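Local coordinates for protein formate-dependent phosphoribosylglycinamide formyltransferase (Mycobacterium tuberculosis H37Rv, PDB 6KHR) that belongs to the ATP-grasp superfamily of enzymes and assembles from two copies of its chain, at residues 32-37 and 62-67; 53-58 and 71-76; 221-226 and 262-267; 242-247 and 338-343. All blocks are in the same frame, centred on the assembly; numbering follows the deposited sequence.

Interaction 1 of 4, residues 32-37 and 62-67; sequences LGSAEP and PAHRIA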
loop_
_atom_site.group_PDB
_atom_site.type_symbol
_atom_site.label_atom_id
_atom_site.label_comp_id
_atom_site.label_asym_id
_atom_site.label_seq_id
_atom_site.Cartn_x
_atom_site.Cartn_y
_atom_site.Cartn_z
ATOM N N LEU A 32 12.748 13.644 6.208
ATOM C CA LEU A 32 12.511 14.746 7.134
ATOM C C LEU A 32 11.009 14.829 7.397
ATOM O O LEU A 32 10.224 15.231 6.523
ATOM C CB LEU A 32 13.066 16.051 6.565
ATOM C CG LEU A 32 14.542 16.408 6.811
ATOM C CD1 LEU A 32 15.411 15.196 7.125
ATOM C CD2 LEU A 32 15.124 17.187 5.638
ATOM N N GLY A 33 10.606 14.422 8.589
ATOM C CA GLY A 33 9.203 14.287 8.932
ATOM C C GLY A 33 8.872 12.816 9.097
ATOM O O GLY A 33 9.345 11.961 8.337
ATOM N N SER A 34 8.088 12.528 10.121
ATOM C CA SER A 34 7.742 11.125 10.409
ATOM C C SER A 34 6.278 11.027 10.773
ATOM O O SER A 34 5.956 10.264 11.642
ATOM C CB SER A 34 8.567 10.584 11.497
ATOM O OG SER A 34 9.897 10.506 11.083
ATOM N N ALA A 35 5.426 11.689 10.014
ATOM C CA ALA A 35 3.981 11.623 10.280
ATOM C C ALA A 35 3.346 10.441 9.550
ATOM O O ALA A 35 4.029 9.567 9.090
ATOM C CB ALA A 35 3.331 12.919 9.910
ATOM N N GLU A 36 2.041 10.477 9.389
ATOM C CA GLU A 36 1.365 9.293 8.829
ATOM C C GLU A 36 1.837 8.925 7.438
ATOM O O GLU A 36 2.230 7.789 7.289
ATOM C CB GLU A 36 -0.125 9.255 9.095
ATOM C CG GLU A 36 -0.404 8.732 10.483
ATOM C CD GLU A 36 -0.486 9.811 11.544
ATOM O OE1 GLU A 36 -0.374 10.983 11.185
ATOM O OE2 GLU A 36 -0.666 9.468 12.717
ATOM N N PRO A 37 1.881 9.786 6.221
ATOM C CA PRO A 37 2.316 9.507 4.845
ATOM C C PRO A 37 3.796 9.203 4.767
ATOM O O PRO A 37 4.235 8.468 3.870
ATOM C CB PRO A 37 1.955 10.792 4.083
ATOM C CG PRO A 37 0.968 11.491 4.924
ATOM C CD PRO A 37 1.350 11.158 6.342
ATOM N N PRO A 62 5.207 8.253 13.829
ATOM C CA PRO A 62 4.725 7.057 13.100
ATOM C C PRO A 62 5.755 6.315 12.251
ATOM O O PRO A 62 5.835 5.083 12.340
ATOM C CB PRO A 62 3.587 7.624 12.236
ATOM C CG PRO A 62 3.055 8.763 13.032
ATOM C CD PRO A 62 4.231 9.358 13.779
ATOM N N ALA A 63 6.537 7.015 11.420
ATOM C CA ALA A 63 7.520 6.317 10.591
ATOM C C ALA A 63 8.707 5.791 11.392
ATOM O O ALA A 63 9.438 4.928 10.896
ATOM C CB ALA A 63 8.007 7.229 9.457
ATOM N N HIS A 64 8.917 6.285 12.619
ATOM C CA HIS A 64 9.955 5.734 13.490
ATOM C C HIS A 64 9.766 4.244 13.732
ATOM O O HIS A 64 10.756 3.510 13.859
ATOM C CB HIS A 64 9.970 6.462 14.836
ATOM C CG HIS A 64 10.570 7.830 14.788
ATOM N ND1 HIS A 64 10.871 8.474 13.606
ATOM C CD2 HIS A 64 10.936 8.682 15.779
ATOM C CE1 HIS A 64 11.394 9.657 13.870
ATOM N NE2 HIS A 64 11.446 9.808 15.182
ATOM N N ARG A 65 8.512 3.780 13.793
ATOM C CA ARG A 65 8.226 2.423 14.254
ATOM C C ARG A 65 8.705 1.374 13.256
ATOM O O ARG A 65 9.178 0.301 13.652
ATOM C CB ARG A 65 6.727 2.265 14.516
ATOM C CG ARG A 65 6.382 1.497 15.800
ATOM C CD ARG A 65 6.802 0.014 15.748
ATOM N NE ARG A 65 7.403 -0.447 17.007
ATOM C CZ ARG A 65 8.675 -0.821 17.150
ATOM N NH1 ARG A 65 9.505 -0.808 16.112
ATOM N NH2 ARG A 65 9.122 -1.219 18.339
ATOM N N ILE A 66 8.586 1.649 11.962
ATOM C CA ILE A 66 8.964 0.675 10.948
ATOM C C ILE A 66 10.193 1.089 10.173
ATOM O O ILE A 66 10.648 0.332 9.306
ATOM C CB ILE A 66 7.795 0.378 9.989
ATOM C CG1 ILE A 66 7.576 1.539 9.014
ATOM C CG2 ILE A 66 6.527 0.023 10.790
ATOM C CD1 ILE A 66 8.102 1.260 7.614
ATOM N N ALA A 67 10.758 2.255 10.462
ATOM C CA ALA A 67 11.984 2.645 9.791
ATOM C C ALA A 67 13.147 1.767 10.248
ATOM O O ALA A 67 13.091 1.090 11.280
ATOM C CB ALA A 67 12.308 4.117 10.057
#
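The hydroxyl OG of Ser34 lies close to the imidazole of His64, 3.3 Å from CE1 and approaching the ring obliquely, while the carbonyl of Val55 takes a weak hydrogen bond from the same oxygen. This is the start of a Rossmann-like domain, a parallel sheet in the strand order 3-2-1-4-5, and it illustrates how the loop after the first strand is held against the next crossover: residues 32-37 lead from strand 28-32 into helix 36-47, and residues 62-67 form the short helix that follows strand 51-56. Ser34 OG points away from its own carbonyl carbon and lies beside the backbone N (chi1 -66°), which turns it to the histidine. The CB of His64 does not itself point to the serine, but its ring end comes round to meet it. Beside them the CB atoms of Ser34 and Ala63 meet at 4.0 Å. The backbone adds a weak but fairly straight hydrogen bond of 3.3 Å from Ala63 N to Ser34 O, although the position of that oxygen is not certain. Another tie comes from strand 51-56, where Asp56 accepts from the Ser34 amide. From the same short helix, Ile66 packs on Ile66 of the second subunit, so the element facing the loop also takes part in the dimer contact. At the outer end Glu36 CB points away from the short helix, but the chain bends at chi2 (91°), bringing OE2 to 3.8 Å from CG of Pro62.

Interaction 2 of 4, residues 53-58 and 71-76; sequences IAVDGY and VVVTMT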
loop_
_atom_site.group_PDB
_atom_site.type_symbol
_atom_site.label_atom_id
_atom_site.label_comp_id
_atom_site.label_asym_id
_atom_site.label_seq_id
_atom_site.Cartn_x
_atom_site.Cartn_y
_atom_site.Cartn_z
ATOM N N ILE A 53 15.914 6.192 6.940
ATOM C CA ILE A 53 16.109 6.886 8.203
ATOM C C ILE A 53 14.939 7.844 8.380
ATOM O O ILE A 53 14.697 8.694 7.518
ATOM C CB ILE A 53 17.442 7.645 8.206
ATOM C CG1 ILE A 53 18.587 6.697 7.849
ATOM C CG2 ILE A 53 17.665 8.357 9.533
ATOM C CD1 ILE A 53 19.675 7.374 7.037
ATOM N N ALA A 54 14.213 7.714 9.485
ATOM C CA ALA A 54 13.101 8.608 9.780
ATOM C C ALA A 54 13.529 9.623 10.836
ATOM O O ALA A 54 13.934 9.250 11.944
ATOM C CB ALA A 54 11.863 7.835 10.234
ATOM N N VAL A 55 13.440 10.900 10.482
ATOM C CA VAL A 55 13.839 12.006 11.341
ATOM C C VAL A 55 12.590 12.774 11.735
ATOM O O VAL A 55 11.713 13.011 10.897
ATOM C CB VAL A 55 14.849 12.934 10.636
ATOM C CG1 VAL A 55 15.256 14.050 11.558
ATOM C CG2 VAL A 55 16.065 12.150 10.158
ATOM N N ASP A 56 12.506 13.159 13.007
ATOM C CA ASP A 56 11.448 14.056 13.454
ATOM C C ASP A 56 11.878 14.713 14.759
ATOM O O ASP A 56 12.962 14.444 15.284
ATOM C CB ASP A 56 10.113 13.322 13.602
ATOM C CG ASP A 56 8.923 14.250 13.412
ATOM O OD1 ASP A 56 9.029 15.429 13.834
ATOM O OD2 ASP A 56 7.903 13.816 12.827
ATOM N N GLY A 57 11.014 15.593 15.273
ATOM C CA GLY A 57 11.269 16.321 16.505
ATOM C C GLY A 57 11.069 15.547 17.798
ATOM O O GLY A 57 11.892 15.663 18.709
ATOM N N TYR A 58 9.994 14.758 17.894
ATOM C CA TYR A 58 9.591 14.042 19.103
ATOM C C TYR A 58 9.914 12.553 18.984
ATOM O O TYR A 58 10.400 12.071 17.958
ATOM C CB TYR A 58 8.100 14.253 19.384
ATOM C CG TYR A 58 7.180 13.764 18.287
ATOM C CD1 TYR A 58 7.090 14.442 17.073
ATOM C CD2 TYR A 58 6.385 12.634 18.467
ATOM C CE1 TYR A 58 6.244 14.004 16.066
ATOM C CE2 TYR A 58 5.531 12.189 17.456
ATOM C CZ TYR A 58 5.467 12.875 16.264
ATOM O OH TYR A 58 4.631 12.448 15.265
ATOM N N VAL A 71 15.701 8.925 14.220
ATOM C CA VAL A 71 16.499 10.056 14.655
ATOM C C VAL A 71 15.554 11.134 15.158
ATOM O O VAL A 71 14.519 11.398 14.544
ATOM C CB VAL A 71 17.410 10.586 13.522
ATOM C CG1 VAL A 71 18.098 11.872 13.947
ATOM C CG2 VAL A 71 18.457 9.541 13.151
ATOM N N VAL A 72 15.911 11.733 16.286
ATOM C CA VAL A 72 15.175 12.838 16.882
ATOM C C VAL A 72 16.049 14.076 16.798
ATOM O O VAL A 72 17.155 14.101 17.348
ATOM C CB VAL A 72 14.802 12.538 18.339
ATOM C CG1 VAL A 72 14.337 13.799 19.031
ATOM C CG2 VAL A 72 13.729 11.460 18.393
ATOM N N VAL A 73 15.576 15.097 16.090
ATOM C CA VAL A 73 16.235 16.396 16.103
ATOM C C VAL A 73 15.179 17.460 15.895
ATOM O O VAL A 73 14.205 17.257 15.169
ATOM C CB VAL A 73 17.330 16.542 15.022
ATOM C CG1 VAL A 73 18.699 16.685 15.675
ATOM C CG2 VAL A 73 17.280 15.390 14.043
ATOM N N THR A 74 15.377 18.606 16.531
ATOM C CA THR A 74 14.572 19.770 16.192
ATOM C C THR A 74 14.947 20.153 14.772
ATOM O O THR A 74 15.979 20.777 14.532
ATOM C CB THR A 74 14.814 20.910 17.169
ATOM O OG1 THR A 74 14.729 20.402 18.508
ATOM C CG2 THR A 74 13.767 22.000 16.979
ATOM N N MET A 75 14.131 19.733 13.811
ATOM C CA MET A 75 14.477 19.951 12.411
ATOM C C MET A 75 14.444 21.425 12.032
ATOM O O MET A 75 15.110 21.826 11.068
ATOM C CB MET A 75 13.532 19.136 11.536
ATOM C CG MET A 75 13.580 17.666 11.882
ATOM S SD MET A 75 12.513 16.668 10.843
ATOM C CE MET A 75 10.904 17.292 11.339
ATOM N N THR A 76 13.691 22.228 12.774
ATOM C CA THR A 76 13.709 23.684 12.656
ATOM C C THR A 76 14.938 24.295 13.319
ATOM O O THR A 76 14.849 25.352 13.941
ATOM C CB THR A 76 12.427 24.245 13.264
ATOM O OG1 THR A 76 12.393 23.945 14.663
ATOM C CG2 THR A 76 11.198 23.620 12.611
#
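The carboxylate of Asp56 has the methyl CE of Met75 over one side of its plane, 3.6 Å from OD1. Gly57 N donates to that same oxygen, in a bond modelled too short for its length to be trusted, while OD2 is engaged by the loop after the first strand. Met75 reaches this place by a turn at its last torsion (chi3 -66°), its SD passing 3.9 Å from CG1 of Val55. The two backbones pair in parallel, as expected of a beta-alpha-beta unit: strand 51-56, helix 62-66 and strand 69-72, the last being outermost in the sheet within this chain. Asp56 is bonded on both its N and its O: its amide donates to Val71 O, and its carbonyl accepts from Val73 N at 2.8 Å. One residue back, Val71 N gives to Ala54 O at 2.9 Å. Val55 and Val71 share one face of the sheet, with CG2 of Val55 and CB of Val71 3.9 Å apart and the two side chains pointing the same way; helix 78-88 packs on Val71 here. Asp56 and Val72 occupy the other face, where CG2 of Val72 lies 3.4 Å from Tyr58 O.

Interaction 3 of 4, residues 221-226 and 262-267; sequences EIEFLV and PQKLST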
loop_
_atom_site.group_PDB
_atom_site.type_symbol
_atom_site.label_atom_id
_atom_site.label_comp_id
_atom_site.label_asym_id
_atom_site.label_seq_id
_atom_site.Cartn_x
_atom_site.Cartn_y
_atom_site.Cartn_z
ATOM N N GLU A 221 -16.581 32.084 -8.546
ATOM C CA GLU A 221 -17.446 30.920 -8.452
ATOM C C GLU A 221 -16.645 29.663 -8.770
ATOM O O GLU A 221 -15.812 29.652 -9.682
ATOM C CB GLU A 221 -18.628 31.066 -9.402
ATOM C CG GLU A 221 -19.725 30.062 -9.163
ATOM C CD GLU A 221 -20.792 30.120 -10.238
ATOM O OE1 GLU A 221 -20.451 30.499 -11.383
ATOM O OE2 GLU A 221 -21.964 29.795 -9.935
ATOM N N ILE A 222 -16.880 28.608 -7.996
ATOM C CA ILE A 222 -16.116 27.374 -8.111
ATOM C C ILE A 222 -17.070 26.190 -8.114
ATOM O O ILE A 222 -17.995 26.123 -7.299
ATOM C CB ILE A 222 -15.079 27.235 -6.980
ATOM C CG1 ILE A 222 -14.110 28.406 -7.027
ATOM C CG2 ILE A 222 -14.289 25.936 -7.118
ATOM C CD1 ILE A 222 -13.274 28.526 -5.801
ATOM N N GLU A 223 -16.861 25.280 -9.056
ATOM C CA GLU A 223 -17.551 23.991 -9.102
ATOM C C GLU A 223 -16.770 22.992 -8.249
ATOM O O GLU A 223 -17.242 22.551 -7.197
ATOM C CB GLU A 223 -17.641 23.528 -10.554
ATOM C CG GLU A 223 -18.941 22.996 -11.074
ATOM C CD GLU A 223 -18.842 22.728 -12.572
ATOM O OE1 GLU A 223 -18.976 21.565 -13.006
ATOM O OE2 GLU A 223 -18.601 23.688 -13.325
ATOM N N PHE A 224 -15.563 22.641 -8.691
ATOM C CA PHE A 224 -14.727 21.638 -8.039
ATOM C C PHE A 224 -13.400 22.212 -7.575
ATOM O O PHE A 224 -12.755 22.980 -8.292
ATOM C CB PHE A 224 -14.367 20.469 -8.968
ATOM C CG PHE A 224 -15.425 20.106 -9.941
ATOM C CD1 PHE A 224 -16.656 19.650 -9.509
ATOM C CD2 PHE A 224 -15.171 20.167 -11.299
ATOM C CE1 PHE A 224 -17.626 19.286 -10.413
ATOM C CE2 PHE A 224 -16.146 19.812 -12.212
ATOM C CZ PHE A 224 -17.373 19.371 -11.766
ATOM N N LEU A 225 -12.983 21.799 -6.390
ATOM C CA LEU A 225 -11.572 21.741 -6.073
ATOM C C LEU A 225 -10.997 20.447 -6.641
ATOM O O LEU A 225 -11.626 19.385 -6.593
ATOM C CB LEU A 225 -11.356 21.814 -4.569
ATOM C CG LEU A 225 -12.054 23.038 -3.977
ATOM C CD1 LEU A 225 -11.839 23.122 -2.468
ATOM C CD2 LEU A 225 -11.650 24.334 -4.675
ATOM N N VAL A 226 -9.801 20.544 -7.205
ATOM C CA VAL A 226 -9.173 19.419 -7.887
ATOM C C VAL A 226 -7.692 19.386 -7.542
ATOM O O VAL A 226 -7.012 20.418 -7.543
ATOM C CB VAL A 226 -9.401 19.498 -9.410
ATOM C CG1 VAL A 226 -8.315 18.762 -10.159
ATOM C CG2 VAL A 226 -10.764 18.905 -9.748
ATOM N N PRO A 262 -11.626 9.234 -10.708
ATOM C CA PRO A 262 -11.319 10.520 -11.327
ATOM C C PRO A 262 -12.453 11.538 -11.243
ATOM O O PRO A 262 -13.612 11.159 -11.255
ATOM C CB PRO A 262 -11.068 10.135 -12.788
ATOM C CG PRO A 262 -11.964 8.942 -13.033
ATOM C CD PRO A 262 -12.212 8.292 -11.678
ATOM N N GLN A 263 -12.098 12.816 -11.136
ATOM C CA GLN A 263 -13.029 13.910 -11.372
ATOM C C GLN A 263 -13.104 14.189 -12.870
ATOM O O GLN A 263 -12.078 14.456 -13.503
ATOM C CB GLN A 263 -12.570 15.159 -10.629
ATOM C CG GLN A 263 -13.321 16.413 -11.066
ATOM C CD GLN A 263 -14.817 16.302 -10.812
ATOM O OE1 GLN A 263 -15.257 16.098 -9.664
ATOM N NE2 GLN A 263 -15.612 16.407 -11.883
ATOM N N LYS A 264 -14.306 14.137 -13.446
ATOM C CA LYS A 264 -14.441 14.411 -14.875
ATOM C C LYS A 264 -14.215 15.899 -15.163
ATOM O O LYS A 264 -14.658 16.778 -14.417
ATOM C CB LYS A 264 -15.815 13.968 -15.394
ATOM C CG LYS A 264 -17.019 14.777 -14.855
ATOM C CD LYS A 264 -17.361 16.028 -15.711
ATOM C CE LYS A 264 -17.675 17.256 -14.834
ATOM N NZ LYS A 264 -17.503 18.578 -15.508
ATOM N N LEU A 265 -13.518 16.174 -16.256
ATOM C CA LEU A 265 -13.336 17.524 -16.744
ATOM C C LEU A 265 -13.627 17.546 -18.236
ATOM O O LEU A 265 -13.451 16.544 -18.940
ATOM C CB LEU A 265 -11.914 18.027 -16.472
ATOM C CG LEU A 265 -11.486 18.022 -15.006
ATOM C CD1 LEU A 265 -10.053 18.460 -14.873
ATOM C CD2 LEU A 265 -12.389 18.954 -14.222
ATOM N N SER A 266 -14.070 18.698 -18.718
ATOM C CA SER A 266 -14.181 18.881 -20.156
ATOM C C SER A 266 -12.798 18.864 -20.790
ATOM O O SER A 266 -11.773 19.114 -20.139
ATOM C CB SER A 266 -14.897 20.196 -20.473
ATOM O OG SER A 266 -14.373 21.246 -19.691
ATOM N N THR A 267 -12.770 18.573 -22.088
ATOM C CA THR A 267 -11.516 18.688 -22.822
ATOM C C THR A 267 -10.831 20.029 -22.547
ATOM O O THR A 267 -9.642 20.070 -22.217
ATOM C CB THR A 267 -11.768 18.501 -24.312
ATOM O OG1 THR A 267 -12.923 19.270 -24.671
ATOM C CG2 THR A 267 -12.038 17.055 -24.621
#
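Phe224 and Gln263 form a stack, the phenyl ring and the side-chain amide only 19° from parallel, with Gln263 NE2 3.4 Å from CZ of Phe224 and shifted toward the rim of the ring. The contact sits where strand 224-235 of the large antiparallel sheet in the ATP-grasp domain meets the loop leading to helix 267-284. The opposite face of the ring is occupied by CB of the neighbouring Glu223, centred over it, so the phenyl is sandwiched. At its edge, in the plane, Lys264 NZ comes within 3.8 Å of CE2, and Leu265 CD2 approaches CD2 obliquely. Glu223 OE1 and Lys264 NZ are 4.2 Å apart, too far for a salt bridge, though the opposite charges probably attract weakly. Next to the stack, CG2 of Val226 touches Gln263 CG.

A second shell holds these groups. Glu223 and Phe224 both face Ile296 of strand 288-297 in a classic beta bulge. Gln263 CG is anti to the backbone N (chi1 168°) and the chain then bends at chi2 (61°), laying the amide across the phenyl face. Trp260 NE1 donates to its OE1, and Gln263 NE2 donates to Lys264 O at 2.7 Å, almost straight, in the carbonyl plane and on a lone pair.

Interaction 4 of 4, residues 242-247 and 338-343; sequences EFCAPI and VDTLMI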
loop_
_atom_site.group_PDB
_atom_site.type_symbol
_atom_site.label_atom_id
_atom_site.label_comp_id
_atom_site.label_asym_id
_atom_site.label_seq_id
_atom_site.Cartn_x
_atom_site.Cartn_y
_atom_site.Cartn_z
ATOM N N GLU A 242 4.655 12.560 -15.643
ATOM C CA GLU A 242 3.366 11.894 -15.710
ATOM C C GLU A 242 2.326 12.683 -14.935
ATOM O O GLU A 242 2.634 13.324 -13.927
ATOM C CB GLU A 242 3.436 10.491 -15.116
ATOM C CG GLU A 242 4.565 9.646 -15.623
ATOM C CD GLU A 242 4.133 8.769 -16.757
ATOM O OE1 GLU A 242 3.707 9.320 -17.793
ATOM O OE2 GLU A 242 4.199 7.532 -16.605
ATOM N N PHE A 243 1.077 12.593 -15.390
ATOM C CA PHE A 243 -0.047 13.222 -14.718
ATOM C C PHE A 243 -1.005 12.160 -14.194
ATOM O O PHE A 243 -1.365 11.220 -14.901
ATOM C CB PHE A 243 -0.782 14.175 -15.657
ATOM C CG PHE A 243 0.076 15.290 -16.168
ATOM C CD1 PHE A 243 0.868 15.115 -17.283
ATOM C CD2 PHE A 243 0.091 16.517 -15.524
ATOM C CE1 PHE A 243 1.666 16.143 -17.754
ATOM C CE2 PHE A 243 0.873 17.544 -15.986
ATOM C CZ PHE A 243 1.666 17.362 -17.105
ATOM N N CYS A 244 -1.431 12.315 -12.959
ATOM C CA CYS A 244 -2.476 11.417 -12.526
ATOM C C CYS A 244 -3.825 11.901 -13.060
ATOM O O CYS A 244 -3.936 12.987 -13.632
ATOM C CB CYS A 244 -2.444 11.301 -11.014
ATOM S SG CYS A 244 -0.946 10.409 -10.506
ATOM N N ALA A 245 -4.842 11.048 -12.943
ATOM C CA ALA A 245 -6.204 11.489 -13.219
ATOM C C ALA A 245 -6.623 12.502 -12.159
ATOM O O ALA A 245 -6.273 12.347 -10.985
ATOM C CB ALA A 245 -7.192 10.311 -13.244
ATOM N N PRO A 246 -7.356 13.547 -12.544
ATOM C CA PRO A 246 -7.734 14.589 -11.579
ATOM C C PRO A 246 -8.382 13.977 -10.352
ATOM O O PRO A 246 -9.174 13.037 -10.455
ATOM C CB PRO A 246 -8.731 15.455 -12.358
ATOM C CG PRO A 246 -8.393 15.230 -13.775
ATOM C CD PRO A 246 -7.931 13.791 -13.876
ATOM N N ILE A 247 -8.042 14.513 -9.183
ATOM C CA ILE A 247 -8.626 14.093 -7.919
ATOM C C ILE A 247 -9.511 15.234 -7.435
ATOM O O ILE A 247 -9.019 16.349 -7.210
ATOM C CB ILE A 247 -7.542 13.727 -6.892
ATOM C CG1 ILE A 247 -6.743 12.511 -7.350
ATOM C CG2 ILE A 247 -8.139 13.417 -5.503
ATOM C CD1 ILE A 247 -5.586 12.202 -6.357
ATOM N N VAL A 338 7.803 5.156 -13.794
ATOM C CA VAL A 338 6.469 5.181 -13.210
ATOM C C VAL A 338 5.430 5.186 -14.320
ATOM O O VAL A 338 5.720 5.474 -15.480
ATOM C CB VAL A 338 6.238 6.396 -12.281
ATOM C CG1 VAL A 338 7.092 6.306 -11.032
ATOM C CG2 VAL A 338 6.496 7.694 -13.018
ATOM N N ASP A 339 4.205 4.839 -13.939
ATOM C CA ASP A 339 3.021 5.049 -14.752
ATOM C C ASP A 339 1.945 5.576 -13.820
ATOM O O ASP A 339 2.107 5.561 -12.600
ATOM C CB ASP A 339 2.564 3.765 -15.473
ATOM C CG ASP A 339 2.080 2.659 -14.506
ATOM O OD1 ASP A 339 1.097 2.873 -13.762
ATOM O OD2 ASP A 339 2.674 1.552 -14.511
ATOM N N THR A 340 0.832 6.023 -14.402
ATOM C CA THR A 340 -0.269 6.592 -13.643
ATOM C C THR A 340 -1.582 5.872 -13.937
ATOM O O THR A 340 -2.656 6.450 -13.786
ATOM C CB THR A 340 -0.395 8.098 -13.901
ATOM O OG1 THR A 340 -0.524 8.364 -15.310
ATOM C CG2 THR A 340 0.812 8.836 -13.343
ATOM N N LEU A 341 -1.512 4.587 -14.280
ATOM C CA LEU A 341 -2.709 3.788 -14.529
ATOM C C LEU A 341 -3.628 3.740 -13.311
ATOM O O LEU A 341 -3.175 3.592 -12.176
ATOM C CB LEU A 341 -2.320 2.365 -14.921
ATOM C CG LEU A 341 -1.275 2.230 -16.036
ATOM C CD1 LEU A 341 -0.770 0.790 -16.144
ATOM C CD2 LEU A 341 -1.836 2.710 -17.364
ATOM N N MET A 342 -4.930 3.812 -13.571
ATOM C CA MET A 342 -5.969 3.674 -12.555
ATOM C C MET A 342 -6.513 2.251 -12.485
ATOM O O MET A 342 -6.785 1.619 -13.514
ATOM C CB MET A 342 -7.128 4.636 -12.833
ATOM C CG MET A 342 -6.754 6.069 -12.600
ATOM S SD MET A 342 -8.153 7.121 -12.254
ATOM C CE MET A 342 -8.943 6.306 -10.862
ATOM N N ILE A 343 -6.690 1.755 -11.261
ATOM C CA ILE A 343 -7.364 0.474 -11.064
ATOM C C ILE A 343 -8.858 0.612 -11.358
ATOM O O ILE A 343 -9.442 -0.172 -12.110
ATOM C CB ILE A 343 -7.136 -0.030 -9.626
ATOM C CG1 ILE A 343 -5.671 -0.393 -9.377
ATOM C CG2 ILE A 343 -8.030 -1.239 -9.327
ATOM C CD1 ILE A 343 -5.413 -0.702 -7.884
HETATM O O HOH W 1 -4.003 8.100 -12.375
#
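Thr340 packs against residues 242-244 at the closer part of this contact, where the loop before strand 346-351 lies along strand 238-252 of the ATP-grasp antiparallel sheet. Its hydroxyl OG1 donates to Phe243 O at 3.0 Å, coming from above the carbonyl plane and not along a lone pair. With OG1 set between its own backbone N and carbonyl carbon (chi1 55°), the methyl CG2 falls beside the N and wedges between two neighbours: CB of Glu242 at 3.6 Å and SG of the buried Cys244 at 3.7 Å. Farther along, the aliphatic part of Glu242 and the Val338 side chain lie alongside each other, running opposite ways, CG to CG2 3.8 Å.

The other end is looser. Here a water fills in between the backbones, accepting from Ala245 N at 3.1 Å and donating to Thr340 O, and at the rim Ala245 CB makes a small touch with Met342 SD. Residues 338-342 run in nearly the same direction as 242-245 (12° apart), without backbone pairing. The loop keeps its own shape through an Asx turn, in which Asp339 OD1 accepts from Leu341 N, while Asp339 OD2 makes a salt bridge with Arg322. Glu379 of the second subunit packs on Asp339 and Leu341. A hydroxyl and a water thus satisfy three backbone atoms, Phe243 O, Ala245 N and Thr340 O, where the two main chains do not bond directly.

In the fold
From the N terminus, interaction 1 closes a loop running from the first strand through helix 36-47 and strand 51-56 to the short helix 62-66. Interaction 2 opens inside that loop and closes beyond it, so the two cross, and they touch directly in the parallel sheet of the N-terminal domain. Both are complete before the ATP-grasp sheet begins. There interactions 3 and 4 cross in the same way: 221-226 is joined to 262-267, closing a loop over strands 224-235, 238-252 and 256-261, while 242-247, lying between them, reaches forward to 338-343. Their strands are neighbours, whereas the centres of interactions 2 and 3 stand about 38 Å apart. Interactions 1 and 4 also meet the second subunit.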